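Local structure of response regulator receiver protein (Dyadobacter fermentans, 4XLT) at residues G68-G76 and Q102-I110. The protein probably acts as a phosphorylation-dependent receiver in bacterial signal transduction, as other response regulators of the CheY family do. Sequence-based numbering, arbitrary orientation.
Sequences GFEFTEHYG and QAEANPHII
Phe-69 reaches from helix 68-75 toward the end of helix 97-105, where the aliphatic part of Gln-102 lies over one face of its ring. The CG of Gln-102 sits 3.6 Å from the centroid of the Phe-69 ring and 21° off its normal, a CH-pi contact. A bend at chi2 (80°) turns the Gln-102 chain after this methylene, which suits a residue at the surface: carbon meets the ring while the amide stands steeply to it. Phe-69 has high B factors, so the details of this contact are less certain than the rest.

At the other end of the contact His-108 takes the edge of Tyr-75 against its face. The ring planes stand at 73° with centroids 5.4 Å apart, an offset edge-to-face pair, and Tyr-75 CD2 comes within 3.8 Å of His-108 CG. Gly-76, lacking a side chain, lets its CA approach to 3.6 Å from His-108 NE2.

Thr-72 sits between these aromatic contacts and uses both branches. Its OG1 receives a weak, bent hydrogen bond from Asn-106 ND2 (3.2 Å), while its methyl CG2 packs on Ile-109 CD1 at 3.7 Å. Asn-106, the first residue to leave the helix, is well chosen for this double task: its OD1 accepts from the backbone N of His-108 at 3.0 Å, in the carbonyl plane, so the Asx turn holds the amide with its nitrogen directed at Thr-72.

Phe-69 and Ile-109 also meet Met-90 of strand 86-92. The contact thus joins two neighbouring crossover helices, and the turn into edge strand 109-114, in the parallel (βα)5 fold of CheY-like receiver domains.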
ATOM      1  N   GLY A  68      -4.621 -19.110   9.225  1.00 84.18           N
ATOM      2  CA  GLY A  68      -3.715 -18.018   8.913  1.00 76.17           C
ATOM      3  C   GLY A  68      -3.938 -17.410   7.539  1.00 81.66           C
ATOM      4  O   GLY A  68      -3.925 -16.187   7.382  1.00 53.39           O
ATOM      5  N   PHE A  69      -4.147 -18.263   6.542  1.00115.58           N
ATOM      6  CA  PHE A  69      -4.293 -17.801   5.165  1.00117.10           C
ATOM      7  C   PHE A  69      -5.751 -17.519   4.811  1.00108.89           C
ATOM      8  O   PHE A  69      -6.085 -17.285   3.649  1.00114.66           O
ATOM      9  CB  PHE A  69      -3.688 -18.819   4.200  1.00126.50           C
ATOM     10  CG  PHE A  69      -2.255 -19.149   4.501  1.00128.79           C
ATOM     11  CD1 PHE A  69      -1.272 -18.179   4.392  1.00122.83           C
ATOM     12  CD2 PHE A  69      -1.889 -20.422   4.903  1.00136.52           C
ATOM     13  CE1 PHE A  69       0.048 -18.472   4.674  1.00124.91           C
ATOM     14  CE2 PHE A  69      -0.570 -20.723   5.185  1.00138.32           C
ATOM     15  CZ  PHE A  69       0.399 -19.746   5.075  1.00132.39           C
ATOM     16  N   GLU A  70      -6.614 -17.551   5.821  1.00 88.15           N
ATOM     17  CA  GLU A  70      -7.965 -17.024   5.688  1.00 64.70           C
ATOM     18  C   GLU A  70      -8.032 -15.689   6.416  1.00 47.01           C
ATOM     19  O   GLU A  70      -8.793 -14.797   6.040  1.00 46.28           O
ATOM     20  CB  GLU A  70      -9.008 -17.996   6.245  1.00 61.68           C
ATOM     21  CG  GLU A  70      -9.182 -19.273   5.436  1.00 73.71           C
ATOM     22  CD  GLU A  70      -8.245 -20.386   5.875  1.00 80.42           C
ATOM     23  OE1 GLU A  70      -8.731 -21.518   6.087  1.00 77.21           O
ATOM     24  OE2 GLU A  70      -7.028 -20.134   6.003  1.00 84.62           O
ATOM     25  N   PHE A  71      -7.218 -15.561   7.460  1.00 40.21           N
ATOM     26  CA  PHE A  71      -7.112 -14.311   8.201  1.00 33.29           C
ATOM     27  C   PHE A  71      -6.554 -13.207   7.312  1.00 29.85           C
ATOM     28  O   PHE A  71      -7.014 -12.068   7.363  1.00 24.02           O
ATOM     29  CB  PHE A  71      -6.225 -14.486   9.437  1.00 33.49           C
ATOM     30  CG  PHE A  71      -6.017 -13.218  10.222  1.00 24.42           C
ATOM     31  CD1 PHE A  71      -6.864 -12.890  11.263  1.00 29.17           C
ATOM     32  CD2 PHE A  71      -4.971 -12.356   9.917  1.00 24.43           C
ATOM     33  CE1 PHE A  71      -6.679 -11.727  11.988  1.00 28.51           C
ATOM     34  CE2 PHE A  71      -4.782 -11.188  10.637  1.00 23.67           C
ATOM     35  CZ  PHE A  71      -5.637 -10.875  11.675  1.00 24.40           C
ATOM     36  N   THR A  72      -5.553 -13.549   6.506  1.00 32.97           N
ATOM     37  CA  THR A  72      -4.904 -12.574   5.638  1.00 34.88           C
ATOM     38  C   THR A  72      -5.855 -12.056   4.569  1.00 23.31           C
ATOM     39  O   THR A  72      -5.722 -10.923   4.111  1.00 26.47           O
ATOM     40  CB  THR A  72      -3.656 -13.160   4.956  1.00 30.58           C
ATOM     41  OG1 THR A  72      -3.992 -14.402   4.322  1.00 37.09           O
ATOM     42  CG2 THR A  72      -2.556 -13.388   5.980  1.00 25.25           C
ATOM     43  N   GLU A  73      -6.813 -12.887   4.174  1.00 26.96           N
ATOM     44  CA  GLU A  73      -7.796 -12.483   3.177  1.00 30.33           C
ATOM     45  C   GLU A  73      -8.681 -11.371   3.727  1.00 31.11           C
ATOM     46  O   GLU A  73      -8.953 -10.387   3.040  1.00 33.88           O
ATOM     47  CB  GLU A  73      -8.647 -13.673   2.736  1.00 33.18           C
ATOM     48  CG  GLU A  73      -7.844 -14.805   2.126  1.00 61.44           C
ATOM     49  CD  GLU A  73      -8.711 -15.775   1.354  1.00 73.81           C
ATOM     50  OE1 GLU A  73      -9.743 -15.335   0.804  1.00 78.71           O
ATOM     51  OE2 GLU A  73      -8.365 -16.974   1.299  1.00 81.81           O
ATOM     52  N   HIS A  74      -9.121 -11.534   4.971  1.00 23.75           N
ATOM     53  CA  HIS A  74      -9.884 -10.492   5.646  1.00 20.96           C
ATOM     54  C   HIS A  74      -8.995  -9.309   5.997  1.00 17.15           C
ATOM     55  O   HIS A  74      -9.445  -8.166   5.999  1.00 24.59           O
ATOM     56  CB  HIS A  74     -10.552 -11.044   6.902  1.00 21.95           C
ATOM     57  CG  HIS A  74     -11.755 -11.885   6.618  1.00 27.66           C
ATOM     58  ND1 HIS A  74     -12.987 -11.343   6.322  1.00 26.44           N
ATOM     59  CD2 HIS A  74     -11.915 -13.229   6.574  1.00 30.59           C
ATOM     60  CE1 HIS A  74     -13.855 -12.315   6.113  1.00 36.81           C
ATOM     61  NE2 HIS A  74     -13.230 -13.469   6.260  1.00 44.50           N
ATOM     62  N   TYR A  75      -7.729  -9.594   6.287  1.00 16.17           N
ATOM     63  CA  TYR A  75      -6.758  -8.557   6.607  1.00 13.68           C
ATOM     64  C   TYR A  75      -6.488  -7.662   5.396  1.00 21.19           C
ATOM     65  O   TYR A  75      -6.333  -6.447   5.532  1.00 12.64           O
ATOM     66  CB  TYR A  75      -5.453  -9.183   7.106  1.00 15.83           C
ATOM     67  CG  TYR A  75      -4.380  -8.169   7.437  1.00 15.29           C
ATOM     68  CD1 TYR A  75      -4.332  -7.561   8.684  1.00 10.36           C
ATOM     69  CD2 TYR A  75      -3.417  -7.819   6.500  1.00 11.31           C
ATOM     70  CE1 TYR A  75      -3.358  -6.633   8.988  1.00  9.12           C
ATOM     71  CE2 TYR A  75      -2.441  -6.894   6.794  1.00 10.43           C
ATOM     72  CZ  TYR A  75      -2.415  -6.301   8.038  1.00 10.54           C
ATOM     73  OH  TYR A  75      -1.441  -5.374   8.335  1.00  8.18           O
ATOM     74  N   GLY A  76      -6.440  -8.269   4.213  1.00 16.12           N
ATOM     75  CA  GLY A  76      -6.203  -7.535   2.984  1.00 17.38           C
ATOM     76  C   GLY A  76      -7.345  -6.600   2.633  1.00 24.22           C
ATOM     77  O   GLY A  76      -7.204  -5.733   1.770  1.00 19.32           O
ATOM     78  N   GLN A 102       4.578 -20.425   1.021  1.00 46.02           N
ATOM     79  CA  GLN A 102       3.286 -19.748   1.007  1.00 47.98           C
ATOM     80  C   GLN A 102       3.352 -18.398   1.712  1.00 38.27           C
ATOM     81  O   GLN A 102       2.797 -17.408   1.232  1.00 33.94           O
ATOM     82  CB  GLN A 102       2.217 -20.623   1.658  1.00 61.50           C
ATOM     83  CG  GLN A 102       0.834 -19.991   1.713  1.00 71.35           C
ATOM     84  CD  GLN A 102       0.070 -20.088   0.406  1.00 84.57           C
ATOM     85  OE1 GLN A 102       0.657 -20.117  -0.676  1.00 92.37           O
ATOM     86  NE2 GLN A 102      -1.254 -20.140   0.503  1.00 84.93           N
ATOM     87  N   ALA A 103       4.025 -18.372   2.858  1.00 34.31           N
ATOM     88  CA  ALA A 103       4.225 -17.138   3.606  1.00 28.89           C
ATOM     89  C   ALA A 103       4.999 -16.137   2.761  1.00 30.87           C
ATOM     90  O   ALA A 103       4.675 -14.950   2.732  1.00 26.89           O
ATOM     91  CB  ALA A 103       4.954 -17.414   4.906  1.00 28.64           C
ATOM     92  N   GLU A 104       6.021 -16.638   2.075  1.00 30.35           N
ATOM     93  CA  GLU A 104       6.830 -15.838   1.161  1.00 30.44           C
ATOM     94  C   GLU A 104       5.975 -15.236   0.049  1.00 31.48           C
ATOM     95  O   GLU A 104       6.158 -14.080  -0.331  1.00 29.40           O
ATOM     96  CB  GLU A 104       7.947 -16.697   0.564  1.00 40.58           C
ATOM     97  CG  GLU A 104       8.769 -16.018  -0.513  1.00 53.84           C
ATOM     98  CD  GLU A 104       9.783 -16.957  -1.137  1.00 73.61           C
ATOM     99  OE1 GLU A 104       9.684 -18.182  -0.905  1.00 80.20           O
ATOM    100  OE2 GLU A 104      10.681 -16.472  -1.854  1.00 81.91           O
ATOM    101  N   ALA A 105       5.036 -16.030  -0.458  1.00 34.50           N
ATOM    102  CA  ALA A 105       4.160 -15.602  -1.542  1.00 34.28           C
ATOM    103  C   ALA A 105       3.100 -14.609  -1.065  1.00 33.35           C
ATOM    104  O   ALA A 105       2.642 -13.761  -1.833  1.00 31.95           O
ATOM    105  CB  ALA A 105       3.498 -16.808  -2.187  1.00 30.60           C
ATOM    106  N   ASN A 106       2.709 -14.721   0.201  1.00 27.23           N
ATOM    107  CA  ASN A 106       1.696 -13.837   0.768  1.00 27.16           C
ATOM    108  C   ASN A 106       2.283 -12.466   1.107  1.00 25.58           C
ATOM    109  O   ASN A 106       3.166 -12.352   1.958  1.00 14.57           O
ATOM    110  CB  ASN A 106       1.066 -14.474   2.009  1.00 18.38           C
ATOM    111  CG  ASN A 106      -0.209 -13.768   2.453  1.00 26.09           C
ATOM    112  OD1 ASN A 106      -0.270 -12.540   2.514  1.00 29.78           O
ATOM    113  ND2 ASN A 106      -1.234 -14.549   2.768  1.00 22.79           N
ATOM    114  N   PRO A 107       1.775 -11.419   0.443  1.00 22.21           N
ATOM    115  CA  PRO A 107       2.273 -10.043   0.573  1.00 19.44           C
ATOM    116  C   PRO A 107       2.172  -9.502   1.998  1.00 15.05           C
ATOM    117  O   PRO A 107       3.034  -8.737   2.428  1.00 15.33           O
ATOM    118  CB  PRO A 107       1.360  -9.245  -0.367  1.00 13.15           C
ATOM    119  CG  PRO A 107       0.743 -10.257  -1.272  1.00 20.75           C
ATOM    120  CD  PRO A 107       0.617 -11.501  -0.461  1.00 15.91           C
ATOM    121  N   HIS A 108       1.131  -9.901   2.721  1.00 11.84           N
ATOM    122  CA  HIS A 108       0.890  -9.362   4.053  1.00 17.22           C
ATOM    123  C   HIS A 108       1.730 -10.060   5.114  1.00 14.27           C
ATOM    124  O   HIS A 108       1.999  -9.489   6.171  1.00 11.51           O
ATOM    125  CB  HIS A 108      -0.592  -9.463   4.400  1.00 19.41           C
ATOM    126  CG  HIS A 108      -1.488  -8.865   3.360  1.00 23.90           C
ATOM    127  ND1 HIS A 108      -1.512  -7.514   3.089  1.00 11.55           N
ATOM    128  CD2 HIS A 108      -2.378  -9.438   2.515  1.00 13.98           C
ATOM    129  CE1 HIS A 108      -2.385  -7.279   2.125  1.00 18.09           C
ATOM    130  NE2 HIS A 108      -2.924  -8.429   1.760  1.00 18.51           N
ATOM    131  N   ILE A 109       2.146 -11.291   4.829  1.00 13.87           N
ATOM    132  CA  ILE A 109       3.021 -12.019   5.740  1.00 13.02           C
ATOM    133  C   ILE A 109       4.479 -11.675   5.469  1.00 19.62           C
ATOM    134  O   ILE A 109       5.056 -12.097   4.466  1.00 13.56           O
ATOM    135  CB  ILE A 109       2.838 -13.540   5.627  1.00 21.43           C
ATOM    136  CG1 ILE A 109       1.380 -13.927   5.893  1.00 16.09           C
ATOM    137  CG2 ILE A 109       3.775 -14.250   6.597  1.00 23.01           C
ATOM    138  CD1 ILE A 109       0.901 -13.556   7.278  1.00 36.12           C
ATOM    139  N   ILE A 110       5.071 -10.902   6.370  1.00 14.08           N
ATOM    140  CA  ILE A 110       6.454 -10.481   6.219  1.00 12.44           C
ATOM    141  C   ILE A 110       7.410 -11.659   6.332  1.00 17.69           C
ATOM    142  O   ILE A 110       8.272 -11.858   5.476  1.00 17.74           O
ATOM    143  CB  ILE A 110       6.828  -9.425   7.263  1.00 12.06           C
ATOM    144  CG1 ILE A 110       6.081  -8.124   6.967  1.00 10.79           C
ATOM    145  CG2 ILE A 110       8.337  -9.195   7.282  1.00 13.27           C
ATOM    146  CD1 ILE A 110       6.451  -6.992   7.877  1.00 25.43           C
TER